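Local structure of Cas13d (6IV9) at residues Lys500-Leu505 / Asp516-Leu521; Val87-Tyr92 / Asn133-Ser138. The protein probably acts as the RNA-guided nuclease of a type VI CRISPR system, binding a crRNA and, through two HEPN domains, processing it and cutting target RNA. The protein carries 2 engineered substitutions. All coordinates share one frame; numbering follows the deposited sequence.

Interaction 1 (Lys500-Leu505 / Asp516-Leu521). With nucleotides of chain B.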
# COMPACT_ATOMS: atom_id res chain seq x y z
N LYS A 500 5.15 9.10 13.62
CA LYS A 500 5.19 10.41 12.93
C LYS A 500 6.01 10.28 11.64
O LYS A 500 5.71 10.96 10.70
CB LYS A 500 5.62 11.50 13.92
CG LYS A 500 4.61 11.76 15.02
CD LYS A 500 4.98 12.90 15.95
CE LYS A 500 5.76 12.48 17.16
NZ LYS A 500 5.62 13.44 18.27
N MET A 501 7.05 9.46 11.67
CA MET A 501 7.89 9.26 10.47
C MET A 501 7.04 8.59 9.39
O MET A 501 7.14 8.99 8.26
CB MET A 501 9.08 8.36 10.78
CG MET A 501 9.94 8.11 9.60
SD MET A 501 11.45 7.28 10.06
CE MET A 501 10.84 5.66 10.51
N ILE A 502 6.23 7.61 9.77
CA ILE A 502 5.32 6.95 8.79
C ILE A 502 4.31 7.97 8.27
O ILE A 502 4.09 8.00 7.08
CB ILE A 502 4.64 5.71 9.40
CG1 ILE A 502 5.68 4.68 9.85
CG2 ILE A 502 3.64 5.13 8.42
CD1 ILE A 502 6.62 4.23 8.77
N TYR A 503 3.81 8.85 9.12
CA TYR A 503 2.85 9.87 8.65
C TYR A 503 3.54 10.76 7.61
O TYR A 503 2.95 11.09 6.63
CB TYR A 503 2.32 10.75 9.77
CG TYR A 503 1.50 11.89 9.23
CD1 TYR A 503 0.21 11.69 8.80
CD2 TYR A 503 2.04 13.15 9.05
CE1 TYR A 503 -0.54 12.70 8.24
CE2 TYR A 503 1.30 14.18 8.50
CZ TYR A 503 0.01 13.95 8.09
OH TYR A 503 -0.73 14.94 7.53
N MET A 504 4.81 11.08 7.83
CA MET A 504 5.58 11.95 6.92
C MET A 504 5.67 11.29 5.54
O MET A 504 5.43 11.94 4.57
CB MET A 504 6.98 12.20 7.47
CG MET A 504 7.83 13.06 6.59
SD MET A 504 8.69 12.14 5.31
CE MET A 504 9.88 11.27 6.31
N LEU A 505 5.87 9.98 5.50
CA LEU A 505 6.00 9.19 4.24
C LEU A 505 4.73 9.32 3.41
O LEU A 505 4.82 9.33 2.22
CB LEU A 505 6.18 7.73 4.63
CG LEU A 505 7.57 7.13 4.48
CD1 LEU A 505 8.67 8.16 4.50
CD2 LEU A 505 7.79 6.03 5.49
N ASP A 516 -2.40 0.52 1.48
CA ASP A 516 -1.59 -0.71 1.38
C ASP A 516 -0.44 -0.68 2.40
O ASP A 516 -0.30 -1.63 3.13
CB ASP A 516 -1.01 -0.82 -0.02
CG ASP A 516 -0.21 -2.08 -0.23
OD1 ASP A 516 -0.68 -3.12 0.15
OD2 ASP A 516 0.86 -1.99 -0.79
N LEU A 517 0.33 0.40 2.45
CA LEU A 517 1.45 0.44 3.41
C LEU A 517 0.95 0.41 4.85
O LEU A 517 1.43 -0.37 5.62
CB LEU A 517 2.22 1.74 3.17
CG LEU A 517 3.30 2.03 4.21
CD1 LEU A 517 4.39 0.99 4.14
CD2 LEU A 517 3.89 3.41 4.04
N LEU A 518 0.01 1.28 5.19
CA LEU A 518 -0.46 1.35 6.59
C LEU A 518 -1.16 0.06 7.04
O LEU A 518 -0.84 -0.41 8.10
CB LEU A 518 -1.35 2.57 6.78
CG LEU A 518 -0.59 3.85 7.14
CD1 LEU A 518 0.04 3.72 8.51
CD2 LEU A 518 0.48 4.15 6.12
N THR A 519 -2.06 -0.48 6.24
CA THR A 519 -2.73 -1.72 6.72
C THR A 519 -1.69 -2.83 6.92
O THR A 519 -1.80 -3.55 7.85
CB THR A 519 -3.87 -2.15 5.80
OG1 THR A 519 -3.35 -2.46 4.52
CG2 THR A 519 -4.96 -1.11 5.73
N THR A 520 -0.71 -2.92 6.03
CA THR A 520 0.34 -3.95 6.19
C THR A 520 1.14 -3.70 7.48
O THR A 520 1.26 -4.61 8.26
CB THR A 520 1.29 -3.98 4.99
OG1 THR A 520 0.59 -4.22 3.78
CG2 THR A 520 2.38 -5.02 5.14
N LEU A 521 1.59 -2.46 7.70
CA LEU A 521 2.37 -2.16 8.93
C LEU A 521 1.51 -2.45 10.16
O LEU A 521 2.00 -3.06 11.06
CB LEU A 521 2.81 -0.70 8.94
CG LEU A 521 3.85 -0.29 7.90
CD1 LEU A 521 4.20 1.18 8.04
CD2 LEU A 521 5.10 -1.13 8.04
P U B 34 -10.35 0.11 5.58
OP1 U B 34 -10.35 1.59 5.56
OP2 U B 34 -11.49 -0.66 5.10
O5' U B 34 -9.08 -0.38 4.81
C5' U B 34 -9.12 -0.72 3.42
C4' U B 34 -7.81 -1.32 3.02
O4' U B 34 -7.57 -2.59 3.67
C3' U B 34 -7.67 -1.64 1.54
O3' U B 34 -7.34 -0.41 0.88
C2' U B 34 -6.51 -2.63 1.57
O2' U B 34 -5.28 -1.94 1.71
C1' U B 34 -6.87 -3.45 2.81
N1 U B 34 -7.76 -4.60 2.51
C2 U B 34 -7.16 -5.65 1.86
O2 U B 34 -5.99 -5.63 1.54
N3 U B 34 -7.98 -6.70 1.59
C4 U B 34 -9.31 -6.81 1.90
O4 U B 34 -9.89 -7.85 1.64
C5 U B 34 -9.87 -5.69 2.60
C6 U B 34 -9.09 -4.63 2.85
P C B 33 -13.60 -3.87 7.72
OP1 C B 33 -14.57 -2.79 7.98
OP2 C B 33 -13.65 -4.72 6.50
O5' C B 33 -12.13 -3.25 7.72
C5' C B 33 -11.71 -2.38 8.78
C4' C B 33 -10.25 -2.08 8.69
O4' C B 33 -9.50 -3.26 9.02
C3' C B 33 -9.73 -1.70 7.31
O3' C B 33 -9.97 -0.33 7.04
C2' C B 33 -8.26 -2.00 7.46
O2' C B 33 -7.58 -1.05 8.26
C1' C B 33 -8.32 -3.31 8.22
N1 C B 33 -8.37 -4.49 7.31
C2 C B 33 -7.16 -4.94 6.79
O2 C B 33 -6.12 -4.31 7.06
N3 C B 33 -7.15 -6.02 5.98
C4 C B 33 -8.30 -6.61 5.65
N4 C B 33 -8.25 -7.70 4.89
C5 C B 33 -9.55 -6.19 6.19
C6 C B 33 -9.53 -5.15 7.03
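Leu-518 and Leu-521 meet Ile-502 across two consecutive helices, 497-505 and 511-535, in an apolar helix-helix contact within the helical body of Cas13d. On helix 511-535, the carbonyl O of Asp-516 takes two donors from opposite faces of its plane: the backbone N of Thr-520 and, at 2.8 Å, the hydroxyl OG1 of the same residue. Asp-516 OD2 is held by Tyr-186 OH of helix 168-197. Leu-517 faces helix 497-505 too but stands back from Ile-502, resting on Ile-182 of helix 168-197. At Leu-518 the side chain slides past that of Ile-502 in the opposite direction, and its two methyls straddle one branch: CD1 lies 3.9 Å and CD2 4.0 Å from Ile-502 CG2. CG2 stands anti to the backbone N of Ile-502, while CG1 lies beside that N (chi1 -60°) and carries CD1 toward Leu-521. Thr-519 belongs to the RNA-facing side of the helix. Its CB approaches O2 of cytidine C33 of chain B to 3.4 Å, and its CG2 lies 3.6 Å from O4' of uridine U34 of chain B, so the methyl rests against ribose while OG1 bonds back to the carbonyl of Asn-515. The helix thus turns leucines to Ile-502 and a threonine, with its hydroxyl tied back to the backbone, to the crRNA. Leu-521 completes the contact, reaching tip to tip for Ile-502: its CD1 is 4.0 Å from Ile-502 CD1 and equally near Ile-502 CG2.

Interaction 2 (Val87-Tyr92 / Asn133-Ser138). With MG (magnesium ion), chain C; nucleotides of chain B.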
# COMPACT_ATOMS: atom_id res chain seq x y z
N VAL A 87 0.12 -28.74 26.11
CA VAL A 87 0.17 -30.20 25.86
C VAL A 87 1.62 -30.67 25.96
O VAL A 87 2.48 -29.98 25.48
CB VAL A 87 -0.43 -30.56 24.49
CG1 VAL A 87 -0.34 -32.04 24.18
CG2 VAL A 87 -1.84 -30.06 24.32
N ASP A 88 1.84 -31.80 26.61
CA ASP A 88 3.20 -32.35 26.73
C ASP A 88 3.48 -33.19 25.49
O ASP A 88 2.69 -34.05 25.20
CB ASP A 88 3.39 -33.19 28.00
CG ASP A 88 4.80 -33.71 28.11
OD1 ASP A 88 5.11 -34.72 27.49
OD2 ASP A 88 5.58 -33.06 28.78
N ASN A 89 4.58 -32.92 24.80
CA ASN A 89 4.92 -33.64 23.55
C ASN A 89 5.19 -35.12 23.81
O ASN A 89 4.97 -35.88 22.90
CB ASN A 89 6.10 -33.00 22.83
CG ASN A 89 5.77 -31.63 22.30
OD1 ASN A 89 4.61 -31.33 22.08
ND2 ASN A 89 6.77 -30.80 22.11
N ASN A 90 5.84 -35.44 24.92
CA ASN A 90 6.19 -36.84 25.27
C ASN A 90 5.03 -37.70 25.75
O ASN A 90 4.92 -38.82 25.27
CB ASN A 90 7.45 -36.85 26.13
CG ASN A 90 8.55 -36.09 25.44
OD1 ASN A 90 8.88 -36.37 24.30
ND2 ASN A 90 9.10 -35.08 26.09
N ASP A 91 4.20 -37.23 26.68
CA ASP A 91 3.13 -38.13 27.18
C ASP A 91 1.73 -37.72 26.74
O ASP A 91 0.79 -38.38 27.15
CB ASP A 91 3.25 -38.33 28.69
CG ASP A 91 3.07 -37.08 29.50
OD1 ASP A 91 2.53 -36.11 28.98
OD2 ASP A 91 3.46 -37.09 30.66
N TYR A 92 1.60 -36.59 26.06
CA TYR A 92 0.31 -36.08 25.51
C TYR A 92 -0.63 -35.59 26.60
O TYR A 92 -1.78 -35.35 26.30
CB TYR A 92 -0.32 -37.06 24.54
CG TYR A 92 0.67 -37.54 23.52
CD1 TYR A 92 1.22 -36.66 22.61
CD2 TYR A 92 1.13 -38.83 23.53
CE1 TYR A 92 2.17 -37.07 21.70
CE2 TYR A 92 2.08 -39.26 22.63
CZ TYR A 92 2.61 -38.38 21.71
OH TYR A 92 3.54 -38.81 20.83
N ASN A 133 -0.90 -33.20 14.37
CA ASN A 133 -0.07 -32.75 15.50
C ASN A 133 1.14 -32.15 14.79
O ASN A 133 1.79 -32.85 14.07
CB ASN A 133 0.29 -33.94 16.38
CG ASN A 133 1.24 -33.59 17.50
OD1 ASN A 133 1.98 -32.64 17.40
ND2 ASN A 133 1.23 -34.38 18.55
N PRO A 134 1.48 -30.87 15.00
CA PRO A 134 2.56 -30.22 14.26
C PRO A 134 3.97 -30.79 14.50
O PRO A 134 4.82 -30.54 13.73
CB PRO A 134 2.49 -28.74 14.65
CG PRO A 134 1.71 -28.72 15.91
CD PRO A 134 0.86 -29.97 15.93
N THR A 135 4.13 -31.56 15.56
CA THR A 135 5.45 -32.16 15.88
C THR A 135 5.67 -33.44 15.07
O THR A 135 6.76 -33.97 15.13
CB THR A 135 5.57 -32.46 17.37
OG1 THR A 135 4.61 -33.44 17.72
CG2 THR A 135 5.37 -31.24 18.24
N HIS A 136 4.68 -33.89 14.32
CA HIS A 136 4.79 -35.16 13.56
C HIS A 136 5.20 -34.90 12.11
O HIS A 136 4.35 -34.52 11.32
CB HIS A 136 3.46 -35.90 13.63
CG HIS A 136 3.46 -37.19 12.90
ND1 HIS A 136 4.20 -38.25 13.30
CD2 HIS A 136 2.79 -37.60 11.81
CE1 HIS A 136 4.00 -39.24 12.48
NE2 HIS A 136 3.15 -38.87 11.57
N ARG A 137 6.48 -35.06 11.81
CA ARG A 137 7.03 -34.87 10.45
C ARG A 137 8.11 -35.91 10.17
O ARG A 137 9.03 -36.01 10.94
CB ARG A 137 7.56 -33.44 10.29
CG ARG A 137 6.56 -32.37 10.67
CD ARG A 137 7.09 -30.96 10.58
NE ARG A 137 8.42 -30.80 11.12
CZ ARG A 137 8.72 -30.71 12.40
NH1 ARG A 137 7.77 -30.71 13.30
NH2 ARG A 137 9.97 -30.58 12.76
N SER A 138 8.00 -36.62 9.05
CA SER A 138 8.98 -37.68 8.73
C SER A 138 10.33 -37.08 8.33
O SER A 138 10.35 -36.04 7.72
CB SER A 138 8.47 -38.58 7.67
OG SER A 138 8.55 -37.93 6.44
MG MG C . 9.87 -36.22 13.15
P G B 6 4.89 -35.30 6.36
OP1 G B 6 5.79 -36.15 7.13
OP2 G B 6 4.65 -35.57 4.98
O5' G B 6 3.43 -35.34 6.97
C5' G B 6 3.19 -35.29 8.38
C4' G B 6 1.73 -35.44 8.68
O4' G B 6 0.98 -34.35 8.05
C3' G B 6 1.05 -36.71 8.11
O3' G B 6 1.22 -37.80 8.99
C2' G B 6 -0.41 -36.29 8.06
O2' G B 6 -1.00 -36.31 9.35
C1' G B 6 -0.26 -34.85 7.56
N9 G B 6 -0.27 -34.71 6.10
C8 G B 6 0.81 -34.59 5.27
N7 G B 6 0.47 -34.44 4.02
C5 G B 6 -0.92 -34.48 4.04
C6 G B 6 -1.85 -34.43 2.98
O6 G B 6 -1.63 -34.23 1.79
N1 G B 6 -3.15 -34.58 3.43
C2 G B 6 -3.50 -34.85 4.72
N2 G B 6 -4.81 -35.00 4.95
N3 G B 6 -2.65 -34.88 5.73
C4 G B 6 -1.38 -34.68 5.31
P U B 7 1.35 -39.29 8.39
OP1 U B 7 1.72 -40.16 9.52
OP2 U B 7 2.12 -39.24 7.21
O5' U B 7 -0.07 -39.56 7.77
C5' U B 7 -1.14 -39.68 8.65
C4' U B 7 -2.43 -39.78 7.90
O4' U B 7 -2.67 -38.54 7.22
C3' U B 7 -2.53 -40.81 6.80
O3' U B 7 -2.82 -42.09 7.33
C2' U B 7 -3.73 -40.29 6.04
O2' U B 7 -4.94 -40.44 6.77
C1' U B 7 -3.41 -38.80 6.05
N1 U B 7 -2.57 -38.42 4.91
C2 U B 7 -3.23 -38.18 3.75
O2 U B 7 -4.44 -38.31 3.63
N3 U B 7 -2.43 -37.81 2.71
C4 U B 7 -1.06 -37.63 2.72
O4 U B 7 -0.49 -37.29 1.70
C5 U B 7 -0.44 -37.96 3.97
C6 U B 7 -1.19 -38.37 4.99
O HOH W 1 3.47 -33.97 20.41
O HOH W 2 9.21 -33.94 13.71
O HOH W 3 7.79 -37.09 13.65
O HOH W 4 10.57 -36.65 15.45
O HOH W 5 11.14 -38.15 12.39
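Asn-89 and Thr-135 supply the direct van der Waals contact, where the turn after strand 81-88 meets the loop after strand 129-132. Their side chains cross obliquely: the methyl CG2 of Thr-135 sits 3.9 Å from OD1 of the Asn-89 amide, whose ND2 bonds to Glu-67 O. Tyr-92 adds a looser approach, CE1 to Asn-133 ND2 at 4.2 Å.

Hydrogen bonds shape the 133-138 side. Asn-133 opens a type I turn and forms an Asx turn, its OD1 gripped from one face by Thr-135 N and OG1. Its ND2 bonds to Asn-111 O and to a water (2.9 Å) that donates to Thr-135 OG1 and reaches Asn-89 only weakly. Arg-137 NH1 meets Pro-134 O on a lone pair, in plane, and also bonds Pro-143 O.

Magnesium binds Arg-137 O at 2.4 Å, Glu-140 O and four waters, two of which also bond to Thr-135 O and Arg-137 N. His-136 NE2 donates at its ring edge to OP1 of U7 of chain B (2.8 Å), and Ser-138 N points almost straight at OP1 of G6 of chain B (3.0 Å). The loop thus spends its amide and guanidinium largely on the protein's own fold, leaving Arg-137 O for magnesium and His-136 and Ser-138 for crRNA phosphates.

Overall arrangement
From the N terminus, the chain first builds the small beta-rich region, and interaction 2 closes a loop there: the 40 residues between 87-92 and 133-138 hold no helix and run through strand 94-96 and the three-stranded sheet, so the turn at the end of strand 81-88 is brought against the loop that leads on to helix 152-160. Only much later, in the helical part, does interaction 1 close a far shorter connection, ten residues between 500-505 and 516-521, joining helix 497-505 to helix 511-535. The two loops follow in series, neither nesting nor crossing. Their centres lie 40 Å apart and their nearest atoms about 25 Å, yet both adjoin nucleotides of chain B.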